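Local coordinates for putative uncharacterized protein (Streptococcus mutans, PDB 3BGK), which probably catalyses the ADP-dependent dehydration of the S-form of NAD(P)HX, a damaged hydrated form of NAD(P)H, thereby restoring the cofactor, at residues H236-Q244 and V276-S287; T226-G235 and D267-V276. All blocks are in the same frame, centred on the assembly; numbering follows the deposited sequence.

Both contacts, whose centres lie about 16 Å apart, use helix 268-287 and strand 233-237; interaction 2 adds strand 227-230, its neighbour in the sheet. Interaction 2 sets the N-terminal half of the helix, up to Val276, against the hairpin of the two strands; interaction 1 sets the rest of the helix, from Val276 on, against the end of the second strand and the loop that follows it. Along the chain the segments alternate: hairpin, strand exit and loop, then the two halves of the helix. Val276 belongs to both, and Ile237 CG1 lies 3.4 Å from Thr226 O. One helix thus packs on the sheet and on its outgoing loop, next to residues predicted to bind AMP.

Interaction 1: H236-Q244 and V276-S287; sequences HIQVGGPYQ and VFLHSYIADQLS
Tyr243 lies across the last turns of helix 268-287, with the CB of Ser287 centred over one face of its ring. In this CH-pi contact Ser287 CB lies almost on the normal of the Tyr243 ring, 3.3 Å from the centroid and 5° off the normal. The opposite face of the ring is lined by CA of Gly241, in its own loop.

Asp284 can be followed outward from the helix. Its CB stays 3.8 Å from Tyr243 OH, and CG comes closer to that hydroxyl. OD1, lying at the edge of the tyrosine ring and near its plane, accepts from Tyr243 OH, although the modelled length is too short to be trusted. The same oxygen also accepts from Gly240 N (2.8 Å), which meets it from above the carboxylate plane. OD2 takes a weaker bond from Gly240 N and touches CB of Val239 (3.8 Å). Ring and carboxylate planes stand 72° apart. The carboxylate thus appears to be held from the loop, mainly through Gly240 N.

Nearer the sheet the contact turns apolar. In Val239 a chi1 of -67° places CG1 anti to the carbonyl carbon and leaves CG2 between N and C, facing Phe277 CD1 and Ser280 CB, each at 3.7 Å. Ile237 CG2 packs on CA and CB of Phe277, on the side of the ring edge, while Ile237 CD1 reaches Ser280 OG. Further along, Gln244 CG rests on Ala283 CB (3.5 Å). The backbone shape of Gly240 calls for glycine.

His279 NE2 bonds to Met249 O, in the helix that carries the predicted AMP-binding Gly250, and Pro242 O accepts from Arg49 of a second subunit. The loop after strand 233-237 is so fastened to helix 268-287, which packs on the sheet in the alpha/beta three-layer sandwich of the NnrD/CARKD family.

Interaction 2: T226-G235 and D267-V276; sequences TKIYQGQKIG and DRFEVAAAAV
Phe269 is the main projection of helix 268-276, burying 138 Å² against the hairpin of strands 227-230 and 233-235. With CG anti to its backbone N, the ring drives toward the strands into a hollow walled by Ile228, Gln230, Lys233 and Gly235. Its leading edge meets Ile228 O in the ring plane, CE1 to O being 3.4 Å, and Ile228 CG2 packs beside CE1 at 3.7 Å. Gly235 adds no side chain where Phe269 CZ comes up to Gly235 N, 4.0 Å away.

Two long chains form the sides of this hollow. Lys233 lies over one face of the ring, then bends at chi3 (-90°) to bring NZ to Asp267 OD2 in a salt bridge of 3.3 Å. Gln230 slides past the ring in the opposite direction, its amide plane only 15° from the ring plane. Its OE1 nears Phe269 CB at 3.4 Å, while NE2 is held by Glu216 O.

Toward Thr226, predicted to bind AMP, Ile228 becomes the bump: its side chain and that of Val276 reach toward each other tip to tip, with Ile228 CG1 4.2 Å from Val276 CG2, and CD1 packs loosely near Ala273 CB. Thr226 itself touches Val276 CG1 with CG2.

Strand 227-230 and the helix run antiparallel (170°), their axes 9.3 Å apart at closest, as expected of helix-on-sheet packing in an alpha/beta three-layer sandwich.

Interaction 1: H236-Q244 and V276-S287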
loop_
_atom_site.group_PDB
_atom_site.type_symbol
_atom_site.label_atom_id
_atom_site.label_comp_id
_atom_site.label_asym_id
_atom_site.label_seq_id
_atom_site.Cartn_x
_atom_site.Cartn_y
_atom_site.Cartn_z
ATOM N N HIS A 236 29.008 -1.402 -23.403
ATOM C CA HIS A 236 28.198 -2.620 -23.440
ATOM C C HIS A 236 28.071 -3.200 -22.033
ATOM O O HIS A 236 29.051 -3.269 -21.298
ATOM C CB HIS A 236 28.822 -3.678 -24.374
ATOM C CG HIS A 236 29.049 -3.205 -25.781
ATOM N ND1 HIS A 236 30.241 -2.651 -26.199
ATOM C CD2 HIS A 236 28.241 -3.221 -26.870
ATOM C CE1 HIS A 236 30.155 -2.337 -27.480
ATOM N NE2 HIS A 236 28.952 -2.669 -27.911
ATOM N N ILE A 237 26.866 -3.617 -21.661
ATOM C CA ILE A 237 26.684 -4.378 -20.421
ATOM C C ILE A 237 26.549 -5.869 -20.731
ATOM O O ILE A 237 25.820 -6.243 -21.654
ATOM C CB ILE A 237 25.468 -3.892 -19.588
ATOM C CG1 ILE A 237 24.197 -3.837 -20.451
ATOM C CG2 ILE A 237 25.769 -2.542 -18.958
ATOM C CD1 ILE A 237 22.914 -4.084 -19.684
ATOM N N GLN A 238 27.263 -6.712 -19.984
ATOM C CA GLN A 238 27.147 -8.164 -20.163
ATOM C C GLN A 238 26.059 -8.763 -19.267
ATOM O O GLN A 238 25.436 -9.768 -19.630
ATOM C CB GLN A 238 28.485 -8.894 -19.951
ATOM C CG GLN A 238 29.641 -8.505 -20.905
ATOM C CD GLN A 238 29.377 -8.768 -22.400
ATOM O OE1 GLN A 238 30.069 -8.212 -23.264
ATOM N NE2 GLN A 238 28.388 -9.613 -22.706
ATOM N N VAL A 239 25.842 -8.140 -18.105
ATOM C CA VAL A 239 24.753 -8.499 -17.182
ATOM C C VAL A 239 23.373 -8.271 -17.809
ATOM O O VAL A 239 23.232 -7.508 -18.769
ATOM C CB VAL A 239 24.838 -7.715 -15.832
ATOM C CG1 VAL A 239 26.060 -8.137 -15.028
ATOM C CG2 VAL A 239 24.851 -6.221 -16.068
ATOM N N GLY A 240 22.364 -8.939 -17.259
ATOM C CA GLY A 240 21.005 -8.843 -17.784
ATOM C C GLY A 240 20.491 -10.174 -18.292
ATOM O O GLY A 240 21.272 -11.037 -18.687
ATOM N N GLY A 241 19.173 -10.339 -18.289
ATOM C CA GLY A 241 18.563 -11.561 -18.792
ATOM C C GLY A 241 17.096 -11.428 -19.138
ATOM O O GLY A 241 16.526 -10.341 -19.019
ATOM N N PRO A 242 16.473 -12.543 -19.568
ATOM C CA PRO A 242 15.086 -12.588 -20.044
ATOM C C PRO A 242 14.048 -12.344 -18.949
ATOM O O PRO A 242 12.906 -12.011 -19.252
ATOM C CB PRO A 242 14.952 -14.010 -20.600
ATOM C CG PRO A 242 15.965 -14.800 -19.861
ATOM C CD PRO A 242 17.114 -13.870 -19.618
ATOM N N TYR A 243 14.455 -12.511 -17.695
ATOM C CA TYR A 243 13.615 -12.230 -16.525
ATOM C C TYR A 243 13.314 -10.725 -16.387
ATOM O O TYR A 243 12.501 -10.308 -15.552
ATOM C CB TYR A 243 14.299 -12.764 -15.257
ATOM C CG TYR A 243 15.804 -12.595 -15.284
ATOM C CD1 TYR A 243 16.633 -13.631 -15.728
ATOM C CD2 TYR A 243 16.398 -11.393 -14.897
ATOM C CE1 TYR A 243 18.014 -13.480 -15.772
ATOM C CE2 TYR A 243 17.774 -11.230 -14.939
ATOM C CZ TYR A 243 18.575 -12.280 -15.376
ATOM O OH TYR A 243 19.940 -12.128 -15.412
ATOM N N GLN A 244 13.977 -9.924 -17.215
ATOM C CA GLN A 244 13.771 -8.485 -17.235
ATOM C C GLN A 244 12.718 -8.057 -18.247
ATOM O O GLN A 244 12.317 -6.887 -18.271
ATOM C CB GLN A 244 15.082 -7.774 -17.541
ATOM C CG GLN A 244 15.956 -7.561 -16.330
ATOM C CD GLN A 244 17.264 -6.909 -16.684
ATOM O OE1 GLN A 244 17.457 -5.714 -16.451
ATOM N NE2 GLN A 244 18.169 -7.682 -17.270
ATOM N N VAL A 276 22.911 2.231 -15.567
ATOM C CA VAL A 276 22.478 1.177 -16.478
ATOM C C VAL A 276 23.016 -0.191 -16.060
ATOM O O VAL A 276 22.280 -1.183 -16.108
ATOM C CB VAL A 276 22.852 1.492 -17.944
ATOM C CG1 VAL A 276 22.482 0.329 -18.881
ATOM C CG2 VAL A 276 22.159 2.765 -18.398
ATOM N N PHE A 277 24.278 -0.247 -15.635
ATOM C CA PHE A 277 24.858 -1.518 -15.192
ATOM C C PHE A 277 24.143 -2.060 -13.959
ATOM O O PHE A 277 23.775 -3.234 -13.919
ATOM C CB PHE A 277 26.364 -1.410 -14.910
ATOM C CG PHE A 277 26.938 -2.629 -14.212
ATOM C CD1 PHE A 277 27.302 -3.762 -14.938
ATOM C CD2 PHE A 277 27.087 -2.653 -12.824
ATOM C CE1 PHE A 277 27.813 -4.890 -14.295
ATOM C CE2 PHE A 277 27.596 -3.779 -12.178
ATOM C CZ PHE A 277 27.957 -4.897 -12.916
ATOM N N LEU A 278 23.960 -1.205 -12.956
ATOM C CA LEU A 278 23.412 -1.632 -11.677
ATOM C C LEU A 278 21.979 -2.155 -11.781
ATOM O O LEU A 278 21.619 -3.139 -11.147
ATOM C CB LEU A 278 23.517 -0.502 -10.648
ATOM C CG LEU A 278 23.454 -0.953 -9.189
ATOM C CD1 LEU A 278 24.592 -1.901 -8.869
ATOM C CD2 LEU A 278 23.496 0.254 -8.297
ATOM N N HIS A 279 21.176 -1.477 -12.586
ATOM C CA HIS A 279 19.825 -1.900 -12.933
ATOM C C HIS A 279 19.798 -3.393 -13.311
ATOM O O HIS A 279 19.099 -4.188 -12.664
ATOM C CB HIS A 279 19.333 -0.991 -14.066
ATOM C CG HIS A 279 18.031 -1.397 -14.680
ATOM N ND1 HIS A 279 17.954 -2.217 -15.787
ATOM C CD2 HIS A 279 16.757 -1.055 -14.378
ATOM C CE1 HIS A 279 16.688 -2.379 -16.125
ATOM N NE2 HIS A 279 15.943 -1.677 -15.292
ATOM N N SER A 280 20.584 -3.775 -14.321
ATOM C CA SER A 280 20.658 -5.179 -14.772
ATOM C C SER A 280 21.391 -6.103 -13.802
ATOM O O SER A 280 21.038 -7.285 -13.671
ATOM C CB SER A 280 21.288 -5.282 -16.166
ATOM O OG SER A 280 20.339 -4.969 -17.171
ATOM N N TYR A 281 22.411 -5.570 -13.134
ATOM C CA TYR A 281 23.166 -6.326 -12.138
ATOM C C TYR A 281 22.269 -6.783 -10.994
ATOM O O TYR A 281 22.377 -7.923 -10.542
ATOM C CB TYR A 281 24.331 -5.487 -11.609
ATOM C CG TYR A 281 25.082 -6.086 -10.445
ATOM C CD1 TYR A 281 26.127 -6.978 -10.651
ATOM C CD2 TYR A 281 24.764 -5.738 -9.136
ATOM C CE1 TYR A 281 26.828 -7.527 -9.580
ATOM C CE2 TYR A 281 25.452 -6.276 -8.066
ATOM C CZ TYR A 281 26.485 -7.168 -8.294
ATOM O OH TYR A 281 27.179 -7.699 -7.224
ATOM N N ILE A 282 21.388 -5.895 -10.535
ATOM C CA ILE A 282 20.424 -6.231 -9.483
ATOM C C ILE A 282 19.437 -7.296 -9.985
ATOM O O ILE A 282 19.161 -8.282 -9.290
ATOM C CB ILE A 282 19.697 -4.966 -8.938
ATOM C CG1 ILE A 282 20.682 -4.093 -8.149
ATOM C CG2 ILE A 282 18.507 -5.352 -8.066
ATOM C CD1 ILE A 282 20.241 -2.643 -7.953
ATOM N N ALA A 283 18.942 -7.104 -11.208
ATOM C CA ALA A 283 18.038 -8.051 -11.852
ATOM C C ALA A 283 18.672 -9.439 -11.937
ATOM O O ALA A 283 17.995 -10.446 -11.695
ATOM C CB ALA A 283 17.631 -7.552 -13.236
ATOM N N ASP A 284 19.971 -9.477 -12.263
ATOM C CA ASP A 284 20.748 -10.725 -12.275
ATOM C C ASP A 284 20.784 -11.397 -10.913
ATOM O O ASP A 284 20.634 -12.613 -10.829
ATOM C CB ASP A 284 22.178 -10.507 -12.796
ATOM C CG ASP A 284 22.271 -10.588 -14.318
ATOM O OD1 ASP A 284 21.300 -10.192 -15.004
ATOM O OD2 ASP A 284 23.311 -11.049 -14.839
ATOM N N GLN A 285 20.979 -10.619 -9.853
ATOM C CA GLN A 285 20.968 -11.170 -8.491
ATOM C C GLN A 285 19.606 -11.717 -8.088
ATOM O O GLN A 285 19.518 -12.808 -7.518
ATOM C CB GLN A 285 21.409 -10.128 -7.473
ATOM C CG GLN A 285 22.900 -10.086 -7.261
ATOM C CD GLN A 285 23.316 -9.008 -6.294
ATOM O OE1 GLN A 285 22.497 -8.446 -5.556
ATOM N NE2 GLN A 285 24.605 -8.708 -6.284
ATOM N N LEU A 286 18.553 -10.960 -8.395
ATOM C CA LEU A 286 17.182 -11.359 -8.082
ATOM C C LEU A 286 16.685 -12.551 -8.913
ATOM O O LEU A 286 15.736 -13.236 -8.509
ATOM C CB LEU A 286 16.215 -10.166 -8.221
ATOM C CG LEU A 286 16.291 -9.073 -7.151
ATOM C CD1 LEU A 286 15.416 -7.889 -7.511
ATOM C CD2 LEU A 286 15.923 -9.622 -5.769
ATOM N N SER A 287 17.333 -12.795 -10.051
ATOM C CA SER A 287 16.943 -13.863 -10.976
ATOM C C SER A 287 17.194 -15.271 -10.447
ATOM O O SER A 287 16.501 -16.220 -10.837
ATOM C CB SER A 287 17.650 -13.701 -12.323
ATOM O OG SER A 287 19.037 -13.997 -12.232
#

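Interaction 2: T226-G235 and D267-V276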
loop_
_atom_site.group_PDB
_atom_site.type_symbol
_atom_site.label_atom_id
_atom_site.label_comp_id
_atom_site.label_asym_id
_atom_site.label_seq_id
_atom_site.Cartn_x
_atom_site.Cartn_y
_atom_site.Cartn_z
ATOM N N THR A 226 21.212 -3.479 -23.780
ATOM C CA THR A 226 21.292 -2.019 -23.744
ATOM C C THR A 226 22.739 -1.553 -23.936
ATOM O O THR A 226 23.667 -2.141 -23.379
ATOM C CB THR A 226 20.734 -1.462 -22.410
ATOM O OG1 THR A 226 19.456 -2.053 -22.138
ATOM C CG2 THR A 226 20.580 0.050 -22.469
ATOM N N LYS A 227 22.911 -0.515 -24.751
ATOM C CA LYS A 227 24.215 0.096 -24.984
ATOM C C LYS A 227 24.118 1.578 -24.698
ATOM O O LYS A 227 23.067 2.185 -24.903
ATOM C CB LYS A 227 24.677 -0.110 -26.429
ATOM C CG LYS A 227 24.773 -1.560 -26.862
ATOM C CD LYS A 227 25.303 -1.674 -28.277
ATOM C CE LYS A 227 24.934 -3.013 -28.893
ATOM N NZ LYS A 227 25.407 -4.162 -28.061
ATOM N N ILE A 228 25.223 2.154 -24.234
ATOM C CA ILE A 228 25.285 3.576 -23.908
ATOM C C ILE A 228 26.205 4.304 -24.900
ATOM O O ILE A 228 27.376 3.955 -25.058
ATOM C CB ILE A 228 25.732 3.825 -22.433
ATOM C CG1 ILE A 228 25.018 2.877 -21.465
ATOM C CG2 ILE A 228 25.442 5.249 -22.010
ATOM C CD1 ILE A 228 25.732 1.544 -21.242
ATOM N N TYR A 229 25.652 5.309 -25.571
ATOM C CA TYR A 229 26.375 6.064 -26.582
ATOM C C TYR A 229 26.602 7.511 -26.143
ATOM O O TYR A 229 25.682 8.164 -25.648
ATOM C CB TYR A 229 25.583 6.092 -27.888
ATOM C CG TYR A 229 25.347 4.768 -28.569
ATOM C CD1 TYR A 229 24.267 3.950 -28.214
ATOM C CD2 TYR A 229 26.171 4.350 -29.612
ATOM C CE1 TYR A 229 24.035 2.740 -28.861
ATOM C CE2 TYR A 229 25.946 3.141 -30.267
ATOM C CZ TYR A 229 24.880 2.346 -29.889
ATOM O OH TYR A 229 24.672 1.155 -30.548
ATOM N N GLN A 230 27.828 7.998 -26.335
ATOM C CA GLN A 230 28.140 9.431 -26.284
ATOM C C GLN A 230 29.374 9.704 -27.135
ATOM O O GLN A 230 30.434 9.123 -26.903
ATOM C CB GLN A 230 28.380 9.931 -24.856
ATOM C CG GLN A 230 28.532 11.448 -24.774
ATOM C CD GLN A 230 29.281 11.926 -23.541
ATOM O OE1 GLN A 230 30.277 11.332 -23.129
ATOM N NE2 GLN A 230 28.809 13.018 -22.954
ATOM N N GLY A 231 29.222 10.589 -28.119
ATOM C CA GLY A 231 30.291 10.897 -29.064
ATOM C C GLY A 231 30.760 9.647 -29.781
ATOM O O GLY A 231 29.998 9.023 -30.523
ATOM N N GLN A 232 32.012 9.275 -29.533
ATOM C CA GLN A 232 32.618 8.092 -30.147
ATOM C C GLN A 232 32.742 6.933 -29.153
ATOM O O GLN A 232 33.474 5.973 -29.397
ATOM C CB GLN A 232 33.989 8.443 -30.753
ATOM C CG GLN A 232 33.936 9.409 -31.948
ATOM C CD GLN A 232 33.195 8.833 -33.156
ATOM O OE1 GLN A 232 32.383 9.519 -33.783
ATOM N NE2 GLN A 232 33.469 7.569 -33.480
ATOM N N LYS A 233 32.018 7.027 -28.039
ATOM C CA LYS A 233 32.059 6.006 -26.993
ATOM C C LYS A 233 30.830 5.103 -27.058
ATOM O O LYS A 233 29.704 5.580 -27.213
ATOM C CB LYS A 233 32.160 6.649 -25.604
ATOM C CG LYS A 233 33.380 7.545 -25.403
ATOM C CD LYS A 233 33.595 7.899 -23.932
ATOM C CE LYS A 233 32.855 9.172 -23.525
ATOM N NZ LYS A 233 33.150 9.552 -22.101
ATOM N N ILE A 234 31.058 3.796 -26.955
ATOM C CA ILE A 234 29.970 2.832 -26.838
ATOM C C ILE A 234 30.252 1.898 -25.667
ATOM O O ILE A 234 31.291 1.244 -25.620
ATOM C CB ILE A 234 29.750 2.013 -28.136
ATOM C CG1 ILE A 234 29.642 2.937 -29.358
ATOM C CG2 ILE A 234 28.494 1.134 -28.014
ATOM C CD1 ILE A 234 29.893 2.242 -30.692
ATOM N N GLY A 235 29.319 1.852 -24.721
ATOM C CA GLY A 235 29.431 0.976 -23.562
ATOM C C GLY A 235 28.496 -0.206 -23.681
ATOM O O GLY A 235 27.333 -0.043 -24.033
ATOM N N ASP A 267 32.212 12.418 -14.686
ATOM C CA ASP A 267 31.864 12.158 -16.091
ATOM C C ASP A 267 30.441 11.615 -16.255
ATOM O O ASP A 267 30.109 10.539 -15.745
ATOM C CB ASP A 267 32.875 11.211 -16.743
ATOM C CG ASP A 267 32.709 11.128 -18.254
ATOM O OD1 ASP A 267 32.293 12.137 -18.873
ATOM O OD2 ASP A 267 33.000 10.051 -18.824
ATOM N N ARG A 268 29.614 12.370 -16.974
ATOM C CA ARG A 268 28.192 12.054 -17.099
ATOM C C ARG A 268 27.903 10.756 -17.875
ATOM O O ARG A 268 26.924 10.061 -17.578
ATOM C CB ARG A 268 27.428 13.242 -17.686
ATOM C CG ARG A 268 25.915 13.215 -17.413
ATOM C CD ARG A 268 25.233 14.540 -17.762
ATOM N NE ARG A 268 25.656 15.059 -19.068
ATOM C CZ ARG A 268 26.490 16.084 -19.246
ATOM N NH1 ARG A 268 26.998 16.730 -18.201
ATOM N NH2 ARG A 268 26.812 16.467 -20.476
ATOM N N PHE A 269 28.749 10.429 -18.850
ATOM C CA PHE A 269 28.634 9.158 -19.566
ATOM C C PHE A 269 28.832 7.960 -18.634
ATOM O O PHE A 269 28.087 6.983 -18.709
ATOM C CB PHE A 269 29.626 9.077 -20.734
ATOM C CG PHE A 269 29.716 7.705 -21.360
ATOM C CD1 PHE A 269 28.881 7.349 -22.414
ATOM C CD2 PHE A 269 30.630 6.767 -20.884
ATOM C CE1 PHE A 269 28.957 6.086 -22.987
ATOM C CE2 PHE A 269 30.714 5.499 -21.446
ATOM C CZ PHE A 269 29.874 5.158 -22.503
ATOM N N GLU A 270 29.839 8.031 -17.771
ATOM C CA GLU A 270 30.142 6.914 -16.885
ATOM C C GLU A 270 29.099 6.782 -15.775
ATOM O O GLU A 270 28.771 5.665 -15.348
ATOM C CB GLU A 270 31.553 7.040 -16.315
ATOM C CG GLU A 270 32.650 7.042 -17.391
ATOM C CD GLU A 270 34.046 6.825 -16.823
ATOM O OE1 GLU A 270 34.350 7.365 -15.727
ATOM O OE2 GLU A 270 34.840 6.110 -17.477
ATOM N N VAL A 271 28.575 7.929 -15.338
ATOM C CA VAL A 271 27.529 7.996 -14.318
ATOM C C VAL A 271 26.246 7.319 -14.803
ATOM O O VAL A 271 25.662 6.499 -14.092
ATOM C CB VAL A 271 27.245 9.463 -13.871
ATOM C CG1 VAL A 271 25.958 9.546 -13.064
ATOM C CG2 VAL A 271 28.400 10.007 -13.058
ATOM N N ALA A 272 25.821 7.662 -16.014
ATOM C CA ALA A 272 24.659 7.033 -16.630
ATOM C C ALA A 272 24.934 5.559 -16.927
ATOM O O ALA A 272 24.056 4.713 -16.748
ATOM C CB ALA A 272 24.260 7.773 -17.894
ATOM N N ALA A 273 26.159 5.259 -17.362
ATOM C CA ALA A 273 26.570 3.880 -17.629
ATOM C C ALA A 273 26.462 3.019 -16.377
ATOM O O ALA A 273 25.907 1.919 -16.426
ATOM C CB ALA A 273 27.984 3.830 -18.194
ATOM N N ALA A 274 26.989 3.526 -15.263
ATOM C CA ALA A 274 26.886 2.846 -13.969
ATOM C C ALA A 274 25.420 2.561 -13.587
ATOM O O ALA A 274 25.075 1.431 -13.227
ATOM C CB ALA A 274 27.592 3.643 -12.885
ATOM N N ALA A 275 24.561 3.572 -13.694
ATOM C CA ALA A 275 23.136 3.403 -13.443
ATOM C C ALA A 275 22.578 2.246 -14.276
ATOM O O ALA A 275 21.882 1.370 -13.748
ATOM C CB ALA A 275 22.386 4.692 -13.739
ATOM N N VAL A 276 22.911 2.231 -15.567
ATOM C CA VAL A 276 22.478 1.177 -16.478
ATOM C C VAL A 276 23.016 -0.191 -16.060
ATOM O O VAL A 276 22.280 -1.183 -16.108
ATOM C CB VAL A 276 22.852 1.492 -17.944
ATOM C CG1 VAL A 276 22.482 0.329 -18.881
ATOM C CG2 VAL A 276 22.159 2.765 -18.398
#